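Local atomic coordinates of bacteriocin (Pseudomonas syringae pv. tomato, PDB entry 4FZL), a protein that is a calcium-binding, colicin M-like bacteriocin that probably kills related bacteria by degrading the peptidoglycan precursor lipid II. Residues L163-T175 with F186-D198. Sequence-based numbering, arbitrary orientation. Where two conformers were deposited one is given.
Sequences LTLGNITLRLVGT and FSGEIRAFNDVYD. With CA (calcium ion), chain C; EDO (1,2-ethanediol), chain E; EDO (1,2-ethanediol), chain F.
The calcium site joins Leu165, Asn167 and Asp195 at the root of a long antiparallel hairpin. The carboxylate of Asp195 grips the ion with both oxygens, OD1 at 2.4 Å and OD2 at 2.5 Å from the calcium. CG of Asp195 stands anti to its backbone N (chi1 -160°), which turns the carboxylate to the ion. Backbone O of Leu165 and of Asn167 bind the same ion, with waters and atoms from elsewhere in the structure completing its shell. The calcium thus ties the end of helix 159-165 to strand 184-197. A water lies within hydrogen-bonding reach of Thr164 O and Asp195 OD2.

Beyond the site, strands 167-178 and 184-197 pair in the mixed sheet of this colicin M-family protein. Arg171 and Arg191, Val173 and Glu189, and Thr175 and Ser187 are hydrogen-bonded pairs, each joined by two backbone N-H to O bonds. Phe193 N donates to Thr169 O (3.0 Å), nearly straight at 171°. The edge of the Phe193 ring lies by that carbonyl, and CD1 touches Thr169 CG2 at 3.6 Å.

On one face Leu170 CD2 meets Ala192 CB and Ile190 CG2, and Leu172 CD1 packs on Phe186 CE2 (3.5 Å). Gly174 and Gly188 form a non-hydrogen-bonded pair, their CA atoms 4.0 Å apart. The other face carries Arg171 and Arg191. Arg171 NE forms a salt bridge with Asp147 OD1. In one of its two conformers, Arg191 lies beside Arg171, guanidinium planes 83° apart, NH2 forms a salt bridge with Glu189 OE1 (2.6 Å), and Val173 CG1 lies over one guanidinium face.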
loop_
_atom_site.group_PDB
_atom_site.type_symbol
_atom_site.label_atom_id
_atom_site.label_comp_id
_atom_site.label_asym_id
_atom_site.label_seq_id
_atom_site.Cartn_x
_atom_site.Cartn_y
_atom_site.Cartn_z
ATOM N N LEU A 163 3.314 3.183 -5.512
ATOM C CA LEU A 163 3.889 1.929 -5.991
ATOM C C LEU A 163 2.884 0.814 -5.937
ATOM O O LEU A 163 2.878 -0.094 -6.799
ATOM C CB LEU A 163 5.104 1.563 -5.147
ATOM C CG LEU A 163 6.366 2.380 -5.348
ATOM C CD1 LEU A 163 7.483 2.139 -4.348
ATOM C CD2 LEU A 163 6.836 2.324 -6.820
ATOM N N THR A 164 1.979 0.897 -4.962
ATOM C CA THR A 164 0.976 -0.128 -4.753
ATOM C C THR A 164 -0.296 0.160 -5.571
ATOM O O THR A 164 -0.852 -0.760 -6.174
ATOM C CB THR A 164 0.601 -0.179 -3.261
ATOM O OG1 THR A 164 1.781 -0.519 -2.486
ATOM C CG2 THR A 164 -0.536 -1.141 -3.043
ATOM N N LEU A 165 -0.744 1.416 -5.588
ATOM C CA LEU A 165 -2.060 1.821 -6.147
ATOM C C LEU A 165 -2.038 2.502 -7.526
ATOM O O LEU A 165 -3.031 2.502 -8.261
ATOM C CB LEU A 165 -2.700 2.829 -5.189
ATOM C CG LEU A 165 -3.089 2.216 -3.822
ATOM C CD1 LEU A 165 -3.617 3.313 -2.906
ATOM C CD2 LEU A 165 -4.080 1.043 -3.982
ATOM N N GLY A 166 -0.929 3.193 -7.843
ATOM C CA GLY A 166 -0.908 3.986 -9.043
ATOM C C GLY A 166 -1.942 5.131 -8.961
ATOM O O GLY A 166 -1.952 5.924 -7.992
ATOM N N ASN A 167 -2.796 5.250 -9.973
ATOM C CA ASN A 167 -3.942 6.139 -9.874
ATOM C C ASN A 167 -5.096 5.407 -9.219
ATOM O O ASN A 167 -5.173 4.225 -9.319
ATOM C CB ASN A 167 -4.389 6.610 -11.261
ATOM C CG ASN A 167 -3.311 7.387 -11.972
ATOM O OD1 ASN A 167 -2.547 8.168 -11.343
ATOM N ND2 ASN A 167 -3.201 7.182 -13.268
ATOM N N ILE A 168 -5.908 6.146 -8.494
ATOM C CA ILE A 168 -7.123 5.607 -7.946
ATOM C C ILE A 168 -8.231 6.590 -8.271
ATOM O O ILE A 168 -7.996 7.659 -8.811
ATOM C CB ILE A 168 -6.969 5.411 -6.429
ATOM C CG1 ILE A 168 -6.700 6.679 -5.632
ATOM C CG2 ILE A 168 -5.939 4.353 -6.079
ATOM C CD1 ILE A 168 -6.672 6.525 -4.134
ATOM N N THR A 169 -9.426 6.234 -7.907
ATOM C CA THR A 169 -10.578 7.140 -8.069
ATOM C C THR A 169 -11.062 7.422 -6.650
ATOM O O THR A 169 -11.287 6.523 -5.842
ATOM C CB THR A 169 -11.622 6.529 -8.946
ATOM O OG1 THR A 169 -11.103 6.081 -10.233
ATOM C CG2 THR A 169 -12.861 7.478 -9.155
ATOM N N LEU A 170 -11.246 8.700 -6.423
ATOM C CA LEU A 170 -11.790 9.217 -5.188
ATOM C C LEU A 170 -13.186 9.757 -5.382
ATOM O O LEU A 170 -13.614 10.104 -6.523
ATOM C CB LEU A 170 -10.906 10.316 -4.626
ATOM C CG LEU A 170 -9.487 9.864 -4.266
ATOM C CD1 LEU A 170 -8.637 11.016 -3.709
ATOM C CD2 LEU A 170 -9.522 8.768 -3.223
ATOM N N ARG A 171 -13.929 9.751 -4.272
ATOM C CA ARG A 171 -15.246 10.346 -4.226
ATOM C C ARG A 171 -15.300 11.447 -3.189
ATOM O O ARG A 171 -14.856 11.239 -2.076
ATOM C CB ARG A 171 -16.283 9.290 -3.848
ATOM C CG ARG A 171 -17.703 9.781 -3.661
ATOM C CD ARG A 171 -18.550 8.600 -3.313
ATOM N NE ARG A 171 -19.929 8.952 -3.082
ATOM C CZ ARG A 171 -20.791 8.161 -2.445
ATOM N NH1 ARG A 171 -20.357 7.048 -1.842
ATOM N NH2 ARG A 171 -22.058 8.554 -2.286
ATOM N N LEU A 172 -15.797 12.627 -3.563
ATOM C CA LEU A 172 -15.992 13.749 -2.665
ATOM C C LEU A 172 -17.480 13.904 -2.488
ATOM O O LEU A 172 -18.210 14.158 -3.476
ATOM C CB LEU A 172 -15.395 15.044 -3.248
ATOM C CG LEU A 172 -15.438 16.270 -2.326
ATOM C CD1 LEU A 172 -14.640 16.150 -1.010
ATOM C CD2 LEU A 172 -15.005 17.501 -3.167
ATOM N N VAL A 173 -17.950 13.784 -1.242
ATOM C CA VAL A 173 -19.379 13.766 -1.000
ATOM C C VAL A 173 -19.660 14.610 0.257
ATOM O O VAL A 173 -18.997 14.461 1.309
ATOM C CB VAL A 173 -19.924 12.304 -0.868
ATOM C CG1 VAL A 173 -19.114 11.469 0.129
ATOM C CG2 VAL A 173 -21.379 12.338 -0.468
ATOM N N GLY A 174 -20.618 15.517 0.123
ATOM C CA GLY A 174 -21.018 16.370 1.206
ATOM C C GLY A 174 -21.937 17.466 0.757
ATOM O O GLY A 174 -22.678 17.347 -0.227
ATOM N N THR A 175 -21.926 18.541 1.546
ATOM C CA THR A 175 -22.822 19.662 1.331
ATOM C C THR A 175 -22.005 20.951 1.220
ATOM O O THR A 175 -20.905 21.117 1.844
ATOM C CB THR A 175 -23.905 19.726 2.463
ATOM O OG1 THR A 175 -23.288 19.915 3.728
ATOM C CG2 THR A 175 -24.790 18.424 2.518
ATOM N N PHE A 186 -17.548 23.969 1.884
ATOM C CA PHE A 186 -17.894 22.585 1.635
ATOM C C PHE A 186 -17.484 21.820 2.876
ATOM O O PHE A 186 -16.392 22.035 3.389
ATOM C CB PHE A 186 -17.142 22.030 0.416
ATOM C CG PHE A 186 -17.265 20.539 0.291
ATOM C CD1 PHE A 186 -18.352 19.964 -0.386
ATOM C CD2 PHE A 186 -16.381 19.723 0.972
ATOM C CE1 PHE A 186 -18.528 18.562 -0.417
ATOM C CE2 PHE A 186 -16.565 18.306 0.938
ATOM C CZ PHE A 186 -17.589 17.755 0.233
ATOM N N SER A 187 -18.372 20.989 3.398
ATOM C CA SER A 187 -18.038 20.037 4.464
ATOM C C SER A 187 -18.493 18.666 4.014
ATOM O O SER A 187 -19.613 18.478 3.533
ATOM C CB SER A 187 -18.702 20.382 5.815
ATOM O OG SER A 187 -20.105 20.081 5.828
ATOM N N GLY A 188 -17.608 17.701 4.143
ATOM C CA GLY A 188 -17.932 16.394 3.760
ATOM C C GLY A 188 -16.834 15.439 3.935
ATOM O O GLY A 188 -16.107 15.569 4.894
ATOM N N GLU A 189 -16.713 14.490 3.007
ATOM C CA GLU A 189 -15.769 13.366 3.162
ATOM C C GLU A 189 -15.208 12.972 1.789
ATOM O O GLU A 189 -15.879 13.131 0.762
ATOM C CB GLU A 189 -16.536 12.110 3.679
ATOM C CG GLU A 189 -17.080 12.164 5.089
ATOM C CD GLU A 189 -17.832 10.880 5.445
ATOM O OE1 GLU A 189 -18.476 10.292 4.552
ATOM O OE2 GLU A 189 -17.746 10.463 6.631
ATOM N N ILE A 190 -14.000 12.451 1.805
ATOM C CA ILE A 190 -13.373 11.754 0.704
ATOM C C ILE A 190 -13.495 10.247 0.997
ATOM O O ILE A 190 -13.141 9.812 2.113
ATOM C CB ILE A 190 -11.883 12.151 0.484
ATOM C CG1 ILE A 190 -11.762 13.557 -0.065
ATOM C CG2 ILE A 190 -11.116 11.172 -0.453
ATOM C CD1 ILE A 190 -10.418 14.183 0.122
ATOM N N ARG A 191 -13.945 9.485 -0.004
ATOM C CA ARG A 191 -13.900 8.024 0.008
ATOM C C ARG A 191 -13.164 7.559 -1.237
ATOM O O ARG A 191 -12.833 8.375 -2.106
ATOM C CB ARG A 191 -15.297 7.436 -0.011
ATOM C CG ARG A 191 -16.097 7.843 1.216
ATOM C CD ARG A 191 -17.545 7.446 1.118
ATOM N NE ARG A 191 -18.293 8.140 2.142
ATOM C CZ ARG A 191 -19.602 8.066 2.290
ATOM N NH1 ARG A 191 -20.335 7.361 1.439
ATOM N NH2 ARG A 191 -20.171 8.738 3.275
ATOM N N ALA A 192 -12.926 6.245 -1.312
ATOM C CA ALA A 192 -12.088 5.691 -2.414
ATOM C C ALA A 192 -12.746 4.466 -2.958
ATOM O O ALA A 192 -13.292 3.686 -2.200
ATOM C CB ALA A 192 -10.705 5.360 -1.876
ATOM N N PHE A 193 -12.690 4.333 -4.288
ATOM C CA PHE A 193 -13.140 3.149 -4.954
ATOM C C PHE A 193 -12.093 2.032 -4.898
ATOM O O PHE A 193 -10.876 2.291 -4.878
ATOM C CB PHE A 193 -13.467 3.508 -6.394
ATOM C CG PHE A 193 -14.641 4.420 -6.524
ATOM C CD1 PHE A 193 -14.494 5.788 -6.493
ATOM C CD2 PHE A 193 -15.883 3.897 -6.783
ATOM C CE1 PHE A 193 -15.558 6.642 -6.621
ATOM C CE2 PHE A 193 -16.972 4.747 -6.880
ATOM C CZ PHE A 193 -16.810 6.114 -6.798
ATOM N N ASN A 194 -12.570 0.783 -4.969
ATOM C CA ASN A 194 -11.631 -0.354 -4.988
ATOM C C ASN A 194 -10.676 -0.198 -6.202
ATOM O O ASN A 194 -11.069 0.330 -7.267
ATOM C CB ASN A 194 -12.400 -1.655 -5.152
ATOM C CG ASN A 194 -13.274 -1.977 -3.961
ATOM O OD1 ASN A 194 -13.185 -1.413 -2.891
ATOM N ND2 ASN A 194 -14.152 -2.946 -4.169
ATOM N N ASP A 195 -9.464 -0.722 -6.058
ATOM C CA ASP A 195 -8.396 -0.612 -7.086
ATOM C C ASP A 195 -7.912 -2.013 -7.464
ATOM O O ASP A 195 -7.637 -2.841 -6.601
ATOM C CB ASP A 195 -7.291 0.233 -6.562
ATOM C CG ASP A 195 -6.385 0.827 -7.675
ATOM O OD1 ASP A 195 -6.816 1.661 -8.538
ATOM O OD2 ASP A 195 -5.172 0.535 -7.617
ATOM N N VAL A 196 -7.799 -2.269 -8.760
ATOM C CA VAL A 196 -7.300 -3.556 -9.203
ATOM C C VAL A 196 -5.774 -3.535 -9.190
ATOM O O VAL A 196 -5.146 -2.630 -9.817
ATOM C CB VAL A 196 -7.803 -3.901 -10.538
ATOM C CG1 VAL A 196 -7.100 -5.151 -11.142
ATOM C CG2 VAL A 196 -9.319 -4.058 -10.379
ATOM N N TYR A 197 -5.184 -4.519 -8.488
ATOM C CA TYR A 197 -3.754 -4.703 -8.484
ATOM C C TYR A 197 -3.379 -5.727 -9.576
ATOM O O TYR A 197 -3.690 -6.892 -9.455
ATOM C CB TYR A 197 -3.288 -5.212 -7.118
ATOM C CG TYR A 197 -1.809 -5.305 -6.975
ATOM C CD1 TYR A 197 -1.086 -4.206 -6.547
ATOM C CD2 TYR A 197 -1.129 -6.432 -7.291
ATOM C CE1 TYR A 197 0.271 -4.249 -6.243
ATOM C CE2 TYR A 197 0.221 -6.507 -7.149
ATOM C CZ TYR A 197 0.934 -5.437 -6.593
ATOM O OH TYR A 197 2.262 -5.541 -6.481
ATOM N N ASP A 198 -2.771 -5.252 -10.643
ATOM C CA ASP A 198 -2.226 -6.137 -11.686
ATOM C C ASP A 198 -0.882 -6.683 -11.251
ATOM O O ASP A 198 0.089 -5.918 -11.090
ATOM C CB ASP A 198 -2.081 -5.365 -12.999
ATOM C CG ASP A 198 -1.655 -6.260 -14.186
ATOM O OD1 ASP A 198 -1.787 -5.750 -15.306
ATOM O OD2 ASP A 198 -1.170 -7.419 -14.000
HETATM CA CA CA C . -4.697 1.905 -9.613
HETATM C C1 EDO E . -16.671 5.284 -2.639
HETATM O O1 EDO E . -17.847 5.476 -1.837
HETATM C C2 EDO E . -16.637 3.934 -3.243
HETATM O O2 EDO E . -16.598 2.905 -2.273
HETATM C C1 EDO F . -22.620 4.875 -0.581
HETATM O O1 EDO F . -23.056 3.462 -0.409
HETATM C C2 EDO F . -23.769 5.566 -1.268
HETATM O O2 EDO F . -24.139 6.897 -0.883
HETATM O O HOH W 1 -2.747 -1.258 -8.165
HETATM O O HOH W 2 -3.160 2.644 -11.417
HETATM O O HOH W 3 -9.681 3.458 -7.172
HETATM O O HOH W 4 -22.168 17.645 4.939
HETATM O O HOH W 5 -3.437 0.338 -9.698
#